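PDB 2QW7: carboxysome shell vertex protein CcmL from Synechocystis sp., which probably forms the pentameric vertices of the carboxysome shell, introducing curvature into the otherwise flat hexagonal layers that enclose RuBisCO. Local coordinates for residues R67-G70 / D71-L74. Numbering follows the deposited sequence.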
loop_
_atom_site.group_PDB
_atom_site.type_symbol
_atom_site.label_atom_id
_atom_site.label_comp_id
_atom_site.label_asym_id
_atom_site.label_seq_id
_atom_site.Cartn_x
_atom_site.Cartn_y
_atom_site.Cartn_z
ATOM N N ARG A 67 14.788 -11.499 -12.646
ATOM C CA ARG A 67 16.205 -11.869 -12.613
ATOM C C ARG A 67 17.167 -10.886 -11.924
ATOM O O ARG A 67 17.754 -11.219 -10.857
ATOM C CB ARG A 67 16.710 -12.180 -14.032
ATOM C CG ARG A 67 17.835 -13.239 -14.070
ATOM C CD ARG A 67 19.065 -12.914 -13.238
ATOM N NE ARG A 67 19.899 -14.093 -13.006
ATOM C CZ ARG A 67 20.886 -14.509 -13.794
ATOM N NH1 ARG A 67 21.177 -13.872 -14.924
ATOM N NH2 ARG A 67 21.579 -15.592 -13.451
ATOM N N GLY A 68 17.367 -9.713 -12.540
ATOM C CA GLY A 68 18.343 -8.749 -11.996
ATOM C C GLY A 68 17.775 -7.505 -11.328
ATOM O O GLY A 68 18.452 -6.485 -11.281
ATOM N N ASN A 69 16.574 -7.599 -10.762
ATOM C CA ASN A 69 15.929 -6.443 -10.163
ATOM C C ASN A 69 15.780 -6.420 -8.646
ATOM O O ASN A 69 15.108 -5.565 -8.095
ATOM C CB ASN A 69 14.548 -6.343 -10.790
ATOM C CG ASN A 69 14.628 -5.884 -12.170
ATOM O OD1 ASN A 69 15.336 -4.944 -12.432
ATOM N ND2 ASN A 69 13.956 -6.540 -13.078
ATOM N N GLY A 70 16.400 -7.362 -7.959
ATOM C CA GLY A 70 16.239 -7.491 -6.503
ATOM C C GLY A 70 16.805 -6.402 -5.609
ATOM O O GLY A 70 16.405 -6.265 -4.435
ATOM N N ASP A 71 17.759 -5.653 -6.150
ATOM C CA ASP A 71 18.381 -4.528 -5.450
ATOM C C ASP A 71 18.077 -3.146 -6.048
ATOM O O ASP A 71 18.767 -2.173 -5.734
ATOM C CB ASP A 71 19.905 -4.735 -5.338
ATOM C CG ASP A 71 20.337 -5.023 -3.921
ATOM O OD1 ASP A 71 19.736 -5.893 -3.252
ATOM O OD2 ASP A 71 21.244 -4.313 -3.447
ATOM N N ARG A 72 17.052 -3.071 -6.890
ATOM C CA ARG A 72 16.680 -1.812 -7.551
ATOM C C ARG A 72 15.530 -1.173 -6.823
ATOM O O ARG A 72 14.661 -1.872 -6.349
ATOM C CB ARG A 72 16.156 -2.003 -8.978
ATOM C CG ARG A 72 17.145 -2.417 -10.045
ATOM C CD ARG A 72 16.776 -1.810 -11.439
ATOM N NE ARG A 72 17.386 -2.484 -12.602
ATOM C CZ ARG A 72 18.697 -2.665 -12.806
ATOM N NH1 ARG A 72 19.612 -2.292 -11.915
ATOM N NH2 ARG A 72 19.111 -3.277 -13.911
ATOM N N PRO A 73 15.456 0.166 -6.810
ATOM C CA PRO A 73 14.375 0.865 -6.143
ATOM C C PRO A 73 13.081 0.901 -6.920
ATOM O O PRO A 73 12.424 1.980 -7.050
ATOM C CB PRO A 73 14.907 2.296 -6.083
ATOM C CG PRO A 73 15.563 2.433 -7.350
ATOM C CD PRO A 73 16.384 1.148 -7.388
ATOM N N LEU A 74 12.715 -0.280 -7.401
ATOM C CA LEU A 74 11.528 -0.467 -8.197
ATOM C C LEU A 74 10.242 -0.805 -7.380
ATOM O O LEU A 74 10.189 -1.812 -6.638
ATOM C CB LEU A 74 11.852 -1.472 -9.324
ATOM C CG LEU A 74 12.588 -0.937 -10.570
ATOM C CD1 LEU A 74 13.111 -1.994 -11.555
ATOM C CD2 LEU A 74 11.586 -0.040 -11.382
#
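The guanidinium of Arg72 has the backbone carbonyl of Gly68 over one face. Gly68 O stands above the middle of the plane, 4.1 Å from Arg72 CZ. The amide of Asn69 comes to the same group obliquely, its plane turned 65° from that of the guanidinium. Asn69 OD1 does the touching, 3.2 Å from Arg72 NE and 3.6 Å from Arg72 CD. The Arg72 side chain starts beside its own backbone N, with CG anti to the carbonyl carbon (chi1 -71°), and bends at chi2. This shape brings NE beside the Asn69 amide and turns a face of the guanidinium to Gly68 O. Leu74 meets the amide too, with CD1 3.8 Å from Asn69 OD1, so the oxygen has a methyl group and the arginine chain as neighbours. The Asn69 side chain is buried.

Beyond the turn, Arg72 NH1 is hydrogen-bonded to Asn18 O, which ties the guanidinium to another loop of the same chain. With an alanine at Arg72, Asn18 O would probably lose this donor, and Asn69 OD1 and Gly68 O their guanidinium neighbour.

The chain reverses between Asn69 and Arg72. Arg72 N gives a weak but fairly straight hydrogen bond to Asn69 O, 3.4 Å long. Pro73 follows as the centre of an inverse gamma turn, in which Leu74 N bonds to Arg72 O at 2.7 Å. Asp71, at the exposed bend, and Pro73 pack on Lys65 and Val79, respectively, of a neighbouring subunit. The stretch 67-74 thus holds a type I beta turn, Asn69 to Arg72, running into an inverse gamma turn centred on Pro73, in the loop joining antiparallel strands 54-59 and 76-86 of the CcmL/EutN fold.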